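Local coordinates for protein GCN5-related N-acetyltransferase (PDB 2OZG) that binds coenzyme A and probably transfers acetyl groups to amine substrates, perhaps aminoglycosides, as a member of the GCN5-related N-acetyltransferase family, at residues Q75-A80 and D112-V117; M68-G73 and G180-H185; G343-D348 and G369-T374; H311-D316 and Q323-L328. All blocks are in the same frame, centred on the assembly; numbering follows the deposited sequence. Where two conformers were deposited one is given.

Contact 1 (Q75-A80 and D112-V117); sequences QRVPMA and DIPISV. With ACT (acetate ion), chain B.
Ala80 and Ser116 face each other as a parallel pair, the short strand segments running 48° apart, with Ala80 N bonded to Ile115 O (3.0 Å) and Val117 N returning to Ala80 O (3.2 Å). The Ala80 carbonyl carries a second donor: with chi1 at 177° the Ser116 hydroxyl swings to the far side from its backbone N, and OG lies 2.7 Å from Ala80 O, while Tyr131 OH holds the same hydroxyl from outside. Replacing Ser116 by an alanine is likely to cost Ala80 O its shorter bond and strip Tyr131 of a partner. On the same face as Ala80, the methyl Ile113 CG2 packs on Ala80 CB at 3.9 Å. Side chains of the alternate positions meet on the other face. The CD1 tip of Ile115 is wedged between Val77 CG1 and Met79 CG, 3.8 Å from Met79 CG, and the bent selenomethionine chain of Met79 brings SE against Val117 CB. Where the strands splay, Pro114 CD presses on Pro78 O, a buried carbonyl with no polar partner in the model. At the outer end, an acetate probably drawn from the crystallisation liquor meets the edge of the Arg76 guanidinium, NH1 reaching its O at 3.0 Å. Helix 96-110 packs over Ala80 and Ile113; strand 75-87, this helix and strand 115-118 form the beta-alpha-beta unit that carries the coenzyme A site in GNAT acetyltransferases.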
loop_
_atom_site.group_PDB
_atom_site.type_symbol
_atom_site.label_atom_id
_atom_site.label_comp_id
_atom_site.label_asym_id
_atom_site.label_seq_id
_atom_site.Cartn_x
_atom_site.Cartn_y
_atom_site.Cartn_z
ATOM N N GLN A 75 8.175 -23.056 39.530
ATOM C CA GLN A 75 7.199 -23.310 40.573
ATOM C C GLN A 75 5.907 -22.655 40.148
ATOM O O GLN A 75 5.917 -21.593 39.531
ATOM C CB GLN A 75 7.668 -22.674 41.870
ATOM C CG GLN A 75 8.957 -23.288 42.442
ATOM C CD GLN A 75 8.813 -24.746 42.796
ATOM O OE1 GLN A 75 7.850 -25.163 43.451
ATOM N NE2 GLN A 75 9.759 -25.535 42.352
ATOM N N ARG A 76 4.793 -23.290 40.449
ATOM C CA ARG A 76 3.520 -22.714 40.106
ATOM C C ARG A 76 3.127 -21.709 41.197
ATOM O O ARG A 76 2.952 -22.090 42.343
ATOM C CB ARG A 76 2.444 -23.769 40.047
ATOM C CG ARG A 76 1.119 -23.251 39.577
ATOM C CD ARG A 76 0.048 -24.231 40.053
ATOM N NE ARG A 76 -1.309 -23.865 39.653
ATOM C CZ ARG A 76 -2.161 -23.134 40.372
ATOM N NH1 ARG A 76 -1.866 -22.700 41.581
ATOM N NH2 ARG A 76 -3.370 -22.910 39.893
ATOM N N VAL A 77 2.949 -20.450 40.817
ATOM C CA VAL A 77 2.496 -19.440 41.728
ATOM C C VAL A 77 1.025 -19.159 41.415
ATOM O O VAL A 77 0.699 -18.904 40.245
ATOM C CB VAL A 77 3.281 -18.162 41.485
ATOM C CG1 VAL A 77 2.922 -17.106 42.485
ATOM C CG2 VAL A 77 4.801 -18.462 41.494
ATOM N N PRO A 78 0.121 -19.270 42.411
ATOM C CA PRO A 78 -1.273 -18.903 42.139
ATOM C C PRO A 78 -1.356 -17.498 41.572
ATOM O O PRO A 78 -0.677 -16.593 42.048
ATOM C CB PRO A 78 -1.936 -18.972 43.500
ATOM C CG PRO A 78 -1.102 -19.916 44.306
ATOM C CD PRO A 78 0.290 -19.719 43.800
HETATM N N MSE A 79 -2.193 -17.335 40.561
HETATM C CA MSE A 79 -2.268 -16.083 39.796
HETATM C C MSE A 79 -3.666 -15.820 39.359
HETATM O O MSE A 79 -4.366 -16.757 38.944
HETATM C CB MSE A 79 -1.405 -16.249 38.553
HETATM C CG MSE A 79 -1.055 -15.014 37.736
HETATM SE SE MSE A 79 -2.408 -14.713 36.415
HETATM C CE MSE A 79 -1.556 -15.573 35.025
ATOM N N ALA A 80 -4.095 -14.559 39.472
ATOM C CA ALA A 80 -5.416 -14.176 39.010
ATOM C C ALA A 80 -5.294 -13.310 37.741
ATOM O O ALA A 80 -4.739 -12.200 37.771
ATOM C CB ALA A 80 -6.187 -13.469 40.091
ATOM N N ASP A 112 -5.920 -14.757 48.932
ATOM C CA ASP A 112 -4.539 -15.171 49.079
ATOM C C ASP A 112 -3.881 -15.557 47.749
ATOM O O ASP A 112 -3.031 -16.425 47.669
ATOM C CB ASP A 112 -4.401 -16.267 50.114
ATOM C CG ASP A 112 -4.853 -15.809 51.501
ATOM O OD1 ASP A 112 -4.625 -14.619 51.844
ATOM O OD2 ASP A 112 -5.451 -16.630 52.227
ATOM N N ILE A 113 -4.267 -14.878 46.698
ATOM C CA ILE A 113 -3.628 -15.094 45.422
ATOM C C ILE A 113 -2.583 -13.969 45.358
ATOM O O ILE A 113 -2.935 -12.806 45.449
ATOM C CB ILE A 113 -4.644 -15.037 44.297
ATOM C CG1 ILE A 113 -5.480 -16.320 44.306
ATOM C CG2 ILE A 113 -3.902 -14.875 42.987
ATOM C CD1 ILE A 113 -6.783 -16.185 43.581
ATOM N N PRO A 114 -1.287 -14.326 45.306
ATOM C CA PRO A 114 -0.228 -13.334 45.422
ATOM C C PRO A 114 0.158 -12.488 44.260
ATOM O O PRO A 114 0.914 -11.518 44.484
ATOM C CB PRO A 114 0.987 -14.184 45.780
ATOM C CG PRO A 114 0.749 -15.441 45.091
ATOM C CD PRO A 114 -0.728 -15.684 45.166
ATOM N N ILE A 115 -0.221 -12.893 43.032
ATOM C CA ILE A 115 0.069 -12.126 41.811
ATOM C C ILE A 115 -1.135 -12.113 40.869
ATOM O O ILE A 115 -2.049 -12.939 40.991
ATOM C CB ILE A 115 1.274 -12.635 41.050
ATOM C CG1 ILE A 115 1.114 -14.121 40.780
ATOM C CG2 ILE A 115 2.580 -12.437 41.874
ATOM C CD1 ILE A 115 2.103 -14.643 39.767
ATOM N N SER A 116 -1.150 -11.130 39.981
ATOM C CA SER A 116 -2.228 -10.936 39.015
ATOM C C SER A 116 -1.562 -10.422 37.739
ATOM O O SER A 116 -0.609 -9.667 37.799
ATOM C CB SER A 116 -3.263 -9.938 39.504
ATOM O OG SER A 116 -4.312 -9.661 38.546
ATOM N N VAL A 117 -2.067 -10.873 36.605
ATOM C CA VAL A 117 -1.534 -10.530 35.294
ATOM C C VAL A 117 -2.692 -10.127 34.335
ATOM O O VAL A 117 -3.824 -10.641 34.464
ATOM C CB VAL A 117 -0.775 -11.750 34.711
ATOM C CG1 VAL A 117 -0.411 -11.578 33.170
ATOM C CG2 VAL A 117 0.451 -12.021 35.534
HETATM C C ACT B . -5.347 -21.195 42.146
HETATM O O ACT B . -4.421 -21.723 42.872
HETATM O OXT ACT B . -6.058 -21.978 41.432
HETATM C CH3 ACT B . -5.621 -19.708 42.102
#

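Contact 2 (M68-G73 and G180-H185); sequences MGQWWG and GYLDRH
Gly69 pairs with Asp183 through two antiparallel backbone bonds, of which Asp183 N to Gly69 O is the shorter at 2.6 Å. This is the close-packed stretch: a side chain on Gly69 would run into Asp183 CB. Also buried, the selenium of the selenomethionine Met68 touches Leu182 CD1 at 4.0 Å. Two residues along from Gly69, Trp71 is held by two bonds, N to Tyr181 O (2.7 Å) and O from Gly180 N (2.8 Å), both nearly straight onto their carbonyls. Gln70, extended beyond CG, reaches across to the 180-185 segment, where NE2 donates to Gly180 O at 2.8 Å, while OE1 takes a bent bond from Trp72 NE1, well above the amide's carbonyl plane. Gly180 CA sits over one face of the Trp72 six-membered ring, 3.8 Å from its centroid, a CH-pi contact. The looser, partly exposed side belongs to Trp71 and Asp183. There the indole edge turns toward Leu182 O, and Trp71 NE1 lies 3.6 Å from Asp183 CB without a bond between them, the ring and carboxylate planes being 27° apart. Asp183 OD2 instead forms a salt bridge with Arg76. Backbone bonds and an amide held at both ends, the second bond bent, therefore fix the buried side, whereas the carboxylate on the more open side is committed to the neighbouring strand and is probably kept charged by its arginine.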
loop_
_atom_site.group_PDB
_atom_site.type_symbol
_atom_site.label_atom_id
_atom_site.label_comp_id
_atom_site.label_asym_id
_atom_site.label_seq_id
_atom_site.Cartn_x
_atom_site.Cartn_y
_atom_site.Cartn_z
HETATM N N MSE A 68 -5.963 -18.894 38.339
HETATM C CA MSE A 68 -5.177 -19.972 37.775
HETATM C C MSE A 68 -3.776 -19.974 38.365
HETATM O O MSE A 68 -3.615 -19.824 39.556
HETATM C CB MSE A 68 -5.181 -19.823 36.248
HETATM C CG MSE A 68 -4.670 -18.519 35.761
HETATM SE SE MSE A 68 -4.507 -18.378 33.842
HETATM C CE MSE A 68 -5.004 -16.522 33.675
ATOM N N GLY A 69 -2.766 -20.222 37.554
ATOM C CA GLY A 69 -1.410 -20.231 38.037
ATOM C C GLY A 69 -0.488 -19.742 36.961
ATOM O O GLY A 69 -0.864 -19.674 35.767
ATOM N N GLN A 70 0.733 -19.432 37.385
ATOM C CA GLN A 70 1.782 -18.985 36.476
ATOM C C GLN A 70 3.096 -19.623 36.932
ATOM O O GLN A 70 3.390 -19.646 38.130
ATOM C CB GLN A 70 1.917 -17.459 36.503
ATOM C CG GLN A 70 2.580 -16.932 35.280
ATOM C CD GLN A 70 2.474 -15.479 35.101
ATOM O OE1 GLN A 70 2.331 -14.728 36.067
ATOM N NE2 GLN A 70 2.673 -15.020 33.838
ATOM N N TRP A 71 3.879 -20.123 35.974
ATOM C CA TRP A 71 5.144 -20.777 36.297
ATOM C C TRP A 71 6.347 -19.800 36.372
ATOM O O TRP A 71 6.759 -19.270 35.349
ATOM C CB TRP A 71 5.390 -21.909 35.312
ATOM C CG TRP A 71 4.347 -22.987 35.363
ATOM C CD1 TRP A 71 3.230 -23.063 34.568
ATOM C CD2 TRP A 71 4.292 -24.138 36.222
ATOM N NE1 TRP A 71 2.500 -24.153 34.882
ATOM C CE2 TRP A 71 3.114 -24.838 35.894
ATOM C CE3 TRP A 71 5.127 -24.658 37.211
ATOM C CZ2 TRP A 71 2.760 -26.056 36.515
ATOM C CZ3 TRP A 71 4.745 -25.809 37.862
ATOM C CH2 TRP A 71 3.595 -26.506 37.509
ATOM N N TRP A 72 6.895 -19.578 37.577
ATOM C CA TRP A 72 8.038 -18.674 37.788
ATOM C C TRP A 72 9.141 -19.493 38.462
ATOM O O TRP A 72 8.928 -20.061 39.545
ATOM C CB TRP A 72 7.651 -17.464 38.680
ATOM C CG TRP A 72 6.587 -16.546 38.057
ATOM C CD1 TRP A 72 5.232 -16.468 38.365
ATOM C CD2 TRP A 72 6.797 -15.690 36.935
ATOM N NE1 TRP A 72 4.629 -15.517 37.543
ATOM C CE2 TRP A 72 5.580 -15.049 36.654
ATOM C CE3 TRP A 72 7.950 -15.344 36.189
ATOM C CZ2 TRP A 72 5.469 -14.124 35.630
ATOM C CZ3 TRP A 72 7.835 -14.480 35.169
ATOM C CH2 TRP A 72 6.611 -13.865 34.887
ATOM N N GLY A 73 10.295 -19.538 37.822
ATOM C CA GLY A 73 11.424 -20.290 38.267
ATOM C C GLY A 73 11.045 -21.761 38.469
ATOM O O GLY A 73 11.564 -22.416 39.346
ATOM N N GLY A 180 7.300 -17.663 33.146
ATOM C CA GLY A 180 6.176 -16.822 32.730
ATOM C C GLY A 180 4.937 -17.521 32.169
ATOM O O GLY A 180 3.890 -16.867 32.053
ATOM N N TYR A 181 5.036 -18.820 31.844
ATOM C CA TYR A 181 3.939 -19.556 31.232
ATOM C C TYR A 181 2.803 -19.703 32.176
ATOM O O TYR A 181 2.963 -19.777 33.415
ATOM C CB TYR A 181 4.340 -20.973 30.712
ATOM C CG TYR A 181 4.309 -21.218 29.213
ATOM C CD1 TYR A 181 4.946 -20.368 28.309
ATOM C CD2 TYR A 181 3.678 -22.353 28.698
ATOM C CE1 TYR A 181 4.919 -20.637 26.914
ATOM C CE2 TYR A 181 3.695 -22.647 27.335
ATOM C CZ TYR A 181 4.337 -21.785 26.438
ATOM O OH TYR A 181 4.309 -22.031 25.090
ATOM N N LEU A 182 1.629 -19.757 31.589
ATOM C CA LEU A 182 0.428 -19.956 32.404
ATOM C C LEU A 182 0.230 -21.384 32.851
ATOM O O LEU A 182 0.654 -22.291 32.159
ATOM C CB LEU A 182 -0.811 -19.638 31.601
ATOM C CG LEU A 182 -1.014 -18.205 31.123
ATOM C CD1 LEU A 182 -2.414 -18.069 30.449
ATOM C CD2 LEU A 182 -0.834 -17.224 32.258
ATOM N N ASP A 183 -0.345 -21.554 34.040
ATOM C CA ASP A 183 -0.989 -22.844 34.362
ATOM C C ASP A 183 -2.414 -22.421 33.999
ATOM O O ASP A 183 -3.068 -21.691 34.717
ATOM C CB ASP A 183 -0.824 -23.313 35.806
ATOM C CG ASP A 183 -1.606 -24.612 36.089
ATOM O OD1 ASP A 183 -2.302 -25.101 35.186
ATOM O OD2 ASP A 183 -1.545 -25.120 37.213
ATOM N N ARG A 184 -2.841 -22.802 32.804
ATOM C CA ARG A 184 -4.077 -22.302 32.237
ATOM C C ARG A 184 -5.428 -22.559 32.935
ATOM O O ARG A 184 -5.766 -23.666 33.316
ATOM C CB ARG A 184 -4.241 -22.877 30.834
ATOM C CG ARG A 184 -3.335 -22.318 29.774
ATOM C CD ARG A 184 -3.390 -23.181 28.503
ATOM N NE ARG A 184 -2.559 -22.567 27.450
ATOM C CZ ARG A 184 -2.221 -23.126 26.294
ATOM N NH1 ARG A 184 -2.620 -24.346 26.002
ATOM N NH2 ARG A 184 -1.458 -22.446 25.435
ATOM N N HIS A 185 -6.216 -21.505 32.987
ATOM C CA HIS A 185 -7.590 -21.585 33.415
ATOM C C HIS A 185 -8.270 -22.294 32.247
ATOM O O HIS A 185 -7.828 -22.169 31.075
ATOM C CB HIS A 185 -8.175 -20.166 33.575
ATOM C CG HIS A 185 -9.529 -20.118 34.172
ATOM N ND1 HIS A 185 -10.687 -20.273 33.430
ATOM C CD2 HIS A 185 -9.923 -19.895 35.445
ATOM C CE1 HIS A 185 -11.732 -20.176 34.226
ATOM N NE2 HIS A 185 -11.300 -19.933 35.453
#

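Contact 3 (G343-D348 and G369-T374); sequences GELQLD and GKLQAT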
loop_
_atom_site.group_PDB
_atom_site.type_symbol
_atom_site.label_atom_id
_atom_site.label_comp_id
_atom_site.label_asym_id
_atom_site.label_seq_id
_atom_site.Cartn_x
_atom_site.Cartn_y
_atom_site.Cartn_z
ATOM N N GLY A 343 16.512 -2.442 54.287
ATOM C CA GLY A 343 15.982 -1.810 53.091
ATOM C C GLY A 343 17.066 -1.205 52.214
ATOM O O GLY A 343 17.020 -0.025 51.867
ATOM N N GLU A 344 17.991 -2.065 51.806
ATOM C CA GLU A 344 19.102 -1.749 50.945
ATOM C C GLU A 344 18.665 -1.605 49.508
ATOM O O GLU A 344 19.412 -1.067 48.711
ATOM C CB GLU A 344 20.200 -2.826 51.041
ATOM C CG GLU A 344 19.741 -4.260 50.677
ATOM C CD GLU A 344 20.761 -5.419 50.967
ATOM O OE1 GLU A 344 21.944 -5.187 51.328
ATOM O OE2 GLU A 344 20.319 -6.586 50.830
ATOM N N LEU A 345 17.493 -2.123 49.167
ATOM C CA LEU A 345 16.990 -2.018 47.804
ATOM C C LEU A 345 15.571 -1.553 47.898
ATOM O O LEU A 345 14.710 -2.290 48.394
ATOM C CB LEU A 345 17.123 -3.330 47.059
ATOM C CG LEU A 345 16.717 -3.337 45.568
ATOM C CD1 LEU A 345 17.348 -4.516 44.856
ATOM C CD2 LEU A 345 15.218 -3.398 45.383
ATOM N N GLN A 346 15.338 -0.324 47.430
ATOM C CA GLN A 346 14.042 0.333 47.541
ATOM C C GLN A 346 13.341 0.459 46.232
ATOM O O GLN A 346 13.938 0.857 45.238
ATOM C CB GLN A 346 14.249 1.746 48.053
ATOM C CG GLN A 346 15.231 1.760 49.236
ATOM C CD GLN A 346 16.176 2.970 49.142
ATOM O OE1 GLN A 346 17.317 2.843 48.687
ATOM N NE2 GLN A 346 15.666 4.146 49.482
ATOM N N LEU A 347 12.046 0.175 46.247
ATOM C CA LEU A 347 11.267 0.254 45.053
ATOM C C LEU A 347 9.785 0.281 45.381
ATOM O O LEU A 347 9.338 -0.052 46.467
ATOM C CB LEU A 347 11.576 -0.945 44.134
ATOM C CG LEU A 347 11.719 -2.330 44.725
ATOM C CD1 LEU A 347 10.715 -2.722 45.722
ATOM C CD2 LEU A 347 11.748 -3.370 43.601
ATOM N N ASP A 348 9.033 0.713 44.394
ATOM C CA ASP A 348 7.608 0.699 44.457
ATOM C C ASP A 348 7.185 -0.703 44.071
ATOM O O ASP A 348 7.925 -1.416 43.396
ATOM C CB ASP A 348 7.080 1.689 43.403
ATOM C CG ASP A 348 5.581 1.793 43.421
ATOM O OD1 ASP A 348 5.068 2.319 44.429
ATOM O OD2 ASP A 348 4.929 1.331 42.431
ATOM N N GLY A 369 15.183 4.042 36.690
ATOM C CA GLY A 369 14.678 4.628 37.904
ATOM C C GLY A 369 13.602 3.883 38.656
ATOM O O GLY A 369 12.902 4.495 39.442
ATOM N N LYS A 370 13.491 2.569 38.452
ATOM C CA LYS A 370 12.446 1.797 39.130
ATOM C C LYS A 370 12.931 1.201 40.450
ATOM O O LYS A 370 12.141 0.606 41.216
ATOM C CB LYS A 370 11.970 0.681 38.237
ATOM C CG LYS A 370 11.617 1.196 36.881
ATOM C CD LYS A 370 10.696 2.405 36.935
ATOM C CE LYS A 370 9.991 2.592 35.573
ATOM N NZ LYS A 370 9.238 3.881 35.602
ATOM N N LEU A 371 14.226 1.338 40.717
ATOM C CA LEU A 371 14.751 0.893 41.986
ATOM C C LEU A 371 16.033 1.662 42.321
ATOM O O LEU A 371 16.663 2.217 41.438
ATOM C CB LEU A 371 14.968 -0.628 42.020
ATOM C CG LEU A 371 15.968 -1.391 41.144
ATOM C CD1 LEU A 371 17.397 -1.217 41.684
ATOM C CD2 LEU A 371 15.658 -2.854 41.100
ATOM N N GLN A 372 16.322 1.765 43.615
ATOM C CA GLN A 372 17.583 2.307 44.108
ATOM C C GLN A 372 18.210 1.215 44.974
ATOM O O GLN A 372 17.524 0.584 45.810
ATOM C CB GLN A 372 17.343 3.539 44.988
ATOM C CG GLN A 372 16.554 4.613 44.301
ATOM C CD GLN A 372 16.778 5.986 44.952
ATOM O OE1 GLN A 372 17.110 6.082 46.151
ATOM N NE2 GLN A 372 16.619 7.054 44.147
ATOM N N ALA A 373 19.487 0.959 44.777
ATOM C CA ALA A 373 20.180 -0.031 45.578
ATOM C C ALA A 373 21.675 0.251 45.719
ATOM O O ALA A 373 22.254 1.008 44.949
ATOM C CB ALA A 373 19.989 -1.403 44.970
ATOM N N THR A 374 22.267 -0.372 46.737
ATOM C CA THR A 374 23.721 -0.396 46.938
ATOM C C THR A 374 24.235 -1.411 45.915
ATOM O O THR A 374 23.464 -2.248 45.406
ATOM C CB THR A 374 24.062 -0.868 48.360
ATOM O OG1 THR A 374 23.533 -2.189 48.581
ATOM C CG2 THR A 374 23.416 0.055 49.406
HETATM O O HOH W 1 23.507 -2.965 51.130
HETATM O O HOH W 2 9.695 1.371 41.542
#
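The edge of the five-stranded sheet in the sterol carrier protein-like domain is built here, where strand 345-348 meets the short, weakly bonded strand 371-373 in antiparallel fashion. Gln346 and Gln372 form its hydrogen-bonded pair: Gln346 N donates to Gln372 O at 2.9 Å, and Gln372 N answers to Gln346 O at 3.0 Å. Their side chains share one face without bonding each other, the amide planes standing 85° apart and Gln346 OE1 resting near Gln372 CB. The opposite face is apolar. Leu345 CG meets the Ala373 methyl CB at 3.8 Å, and Leu347 CB lies alongside Leu371 CB at 4.0 Å. Helix 375-385 packs on this face through Leu345, Leu371 and Ala373, and the intervening chain from 349 to 367 is largely helical. Water bridges both ends of the pair. One water donates to Glu344 OE1 at 2.7 Å and also bonds Thr374 OG1, whose hydroxyl caps the following helix at Ala377 N. The other accepts from Asp348 N and donates to Lys370 O at 2.6 Å. Glu344 OE2 turns to Lys380 in a salt bridge and to His311 N of the neighbouring strand.

Contact 4 (H311-D316 and Q323-L328); sequences HLEVQD and QGKFIL
His311 and Ile327 are brought together by matching first torsions: each sends its first branch opposite its carbonyl carbon (CG of His311, chi1 -68°; CG1 of Ile327, chi1 -54°), and the side chains run side by side. Ile327 CG1 then lies over the centre of the imidazole face, 3.9 Å from the ring centroid in a CH-pi contact, with CD1 reaching CE1 of His311 at 3.7 Å. Both ring nitrogens are engaged, ND1 with Lys342 N and NE2 with Glu309. With an alanine in place of His311, the Lys342 amide and Glu309 would probably lose these bonds and Ile327 its cover. The strands form a beta hairpin of the sterol carrier protein-like domain, paired by Leu312 N to Phe326 O (2.7 Å) and Val314 N to Gly324 O (2.8 Å), each answered by a return bond. On the other face Val314 CG2 crosses to Phe326 CD1 at 4.0 Å; helix 293-299 packs on Leu312 and Phe326, helix 349-357 on Val314. On the His311 face, Glu313 OE2 meets Lys325 CE at 3.1 Å, the charged ends staying beyond salt-bridge range. Near the turn Gln323, bent at chi2, folds back, OE1 accepting from Asp316 N at 2.9 Å.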
loop_
_atom_site.group_PDB
_atom_site.type_symbol
_atom_site.label_atom_id
_atom_site.label_comp_id
_atom_site.label_asym_id
_atom_site.label_seq_id
_atom_site.Cartn_x
_atom_site.Cartn_y
_atom_site.Cartn_z
ATOM N N HIS A 311 17.701 -7.283 51.322
ATOM C CA HIS A 311 16.887 -6.447 52.230
ATOM C C HIS A 311 16.135 -5.389 51.429
ATOM O O HIS A 311 16.687 -4.378 51.013
ATOM C CB HIS A 311 17.750 -5.816 53.339
ATOM C CG HIS A 311 18.293 -6.790 54.335
ATOM N ND1 HIS A 311 18.381 -6.503 55.676
ATOM C CD2 HIS A 311 18.748 -8.057 54.193
ATOM C CE1 HIS A 311 18.905 -7.535 56.312
ATOM N NE2 HIS A 311 19.122 -8.496 55.433
ATOM N N LEU A 312 14.850 -5.633 51.248
ATOM C CA LEU A 312 13.981 -4.815 50.393
ATOM C C LEU A 312 13.199 -3.795 51.178
ATOM O O LEU A 312 12.902 -3.996 52.379
ATOM C CB LEU A 312 12.916 -5.715 49.757
ATOM C CG LEU A 312 13.330 -6.879 48.835
ATOM C CD1 LEU A 312 12.204 -7.916 48.689
ATOM C CD2 LEU A 312 13.679 -6.296 47.469
ATOM N N GLU A 313 12.866 -2.713 50.495
ATOM C CA GLU A 313 11.994 -1.689 51.029
ATOM C C GLU A 313 10.971 -1.378 49.969
ATOM O O GLU A 313 11.269 -0.800 48.944
ATOM C CB GLU A 313 12.749 -0.441 51.442
ATOM C CG GLU A 313 11.901 0.464 52.326
ATOM C CD GLU A 313 12.734 1.506 52.986
ATOM O OE1 GLU A 313 13.444 2.232 52.265
ATOM O OE2 GLU A 313 12.697 1.582 54.230
ATOM N N VAL A 314 9.733 -1.756 50.240
ATOM C CA VAL A 314 8.701 -1.640 49.225
ATOM C C VAL A 314 7.626 -0.600 49.554
ATOM O O VAL A 314 7.219 -0.485 50.701
ATOM C CB VAL A 314 7.990 -3.012 49.030
ATOM C CG1 VAL A 314 6.982 -2.975 47.859
ATOM C CG2 VAL A 314 9.007 -4.124 48.844
ATOM N N GLN A 315 7.224 0.172 48.546
ATOM C CA GLN A 315 6.105 1.096 48.672
ATOM C C GLN A 315 4.914 0.456 47.979
ATOM O O GLN A 315 5.062 -0.125 46.916
ATOM C CB GLN A 315 6.369 2.477 48.039
ATOM C CG GLN A 315 5.119 3.374 48.105
ATOM C CD GLN A 315 5.300 4.817 47.612
ATOM O OE1 GLN A 315 6.384 5.412 47.713
ATOM N NE2 GLN A 315 4.206 5.398 47.113
ATOM N N ASP A 316 3.746 0.538 48.607
ATOM C CA ASP A 316 2.471 0.087 47.994
ATOM C C ASP A 316 1.413 0.999 48.584
ATOM O O ASP A 316 1.043 0.862 49.769
ATOM C CB ASP A 316 2.146 -1.359 48.319
ATOM C CG ASP A 316 0.996 -1.900 47.523
ATOM O OD1 ASP A 316 0.106 -1.135 47.082
ATOM O OD2 ASP A 316 0.974 -3.128 47.317
ATOM N N GLN A 323 3.587 -2.622 52.065
ATOM C CA GLN A 323 4.366 -1.407 52.245
ATOM C C GLN A 323 5.299 -1.635 53.397
ATOM O O GLN A 323 4.826 -1.811 54.483
ATOM C CB GLN A 323 3.399 -0.274 52.619
ATOM C CG GLN A 323 4.012 1.024 53.072
ATOM C CD GLN A 323 4.572 1.859 51.970
ATOM O OE1 GLN A 323 3.893 2.193 50.978
ATOM N NE2 GLN A 323 5.816 2.256 52.153
ATOM N N GLY A 324 6.609 -1.644 53.190
ATOM C CA GLY A 324 7.516 -1.800 54.331
ATOM C C GLY A 324 8.801 -2.502 53.974
ATOM O O GLY A 324 9.130 -2.659 52.797
ATOM N N LYS A 325 9.507 -2.982 54.997
ATOM C CA LYS A 325 10.783 -3.636 54.778
ATOM C C LYS A 325 10.634 -5.143 54.925
ATOM O O LYS A 325 9.940 -5.594 55.798
ATOM C CB LYS A 325 11.822 -3.124 55.746
ATOM C CG LYS A 325 12.205 -1.649 55.576
ATOM C CD LYS A 325 13.057 -1.286 56.786
ATOM C CE LYS A 325 13.762 0.026 56.647
ATOM N NZ LYS A 325 14.649 0.238 57.863
ATOM N N PHE A 326 11.253 -5.878 54.014
ATOM C CA PHE A 326 11.201 -7.325 53.946
ATOM C C PHE A 326 12.635 -7.839 53.666
ATOM O O PHE A 326 13.410 -7.241 52.876
ATOM C CB PHE A 326 10.267 -7.795 52.787
ATOM C CG PHE A 326 8.858 -7.282 52.883
ATOM C CD1 PHE A 326 8.503 -6.063 52.300
ATOM C CD2 PHE A 326 7.876 -8.017 53.556
ATOM C CE1 PHE A 326 7.202 -5.557 52.422
ATOM C CE2 PHE A 326 6.565 -7.518 53.671
ATOM C CZ PHE A 326 6.229 -6.291 53.107
ATOM N N ILE A 327 12.984 -8.927 54.326
ATOM C CA ILE A 327 14.209 -9.637 54.012
ATOM C C ILE A 327 13.833 -10.881 53.203
ATOM O O ILE A 327 13.082 -11.732 53.666
ATOM C CB ILE A 327 14.970 -10.085 55.261
ATOM C CG1 ILE A 327 15.204 -8.877 56.172
ATOM C CG2 ILE A 327 16.239 -10.786 54.832
ATOM C CD1 ILE A 327 15.817 -9.213 57.562
ATOM N N LEU A 328 14.343 -10.955 51.986
ATOM C CA LEU A 328 14.219 -12.132 51.139
ATOM C C LEU A 328 15.491 -12.960 51.312
ATOM O O LEU A 328 16.576 -12.499 50.922
ATOM C CB LEU A 328 14.151 -11.691 49.680
ATOM C CG LEU A 328 14.093 -12.757 48.630
ATOM C CD1 LEU A 328 12.891 -13.663 48.836
ATOM C CD2 LEU A 328 14.084 -12.078 47.270
#

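In the fold
Two neighbourhoods emerge, one in each kind of domain. Contacts 1 and 2 have centres 8 Å apart and share the neighbouring strands 58-72 and 75-87; Met79 O meets Met68 N, and along the chain contact 1 is nested inside the loop that contact 2 closes. Contact 2 thereby ties the first acetyltransferase range to the second. Contacts 4 and 3 follow in that order within the sterol carrier protein-like range, their centres 9 Å apart, joined where strand 308-315 pairs with 345-348. Between contacts 1 and 4 the centres are 19 Å apart and the nearest atoms about 9 Å, without touching; the two regions are in series along the chain, and helix 293-299 packs against residues of both contacts.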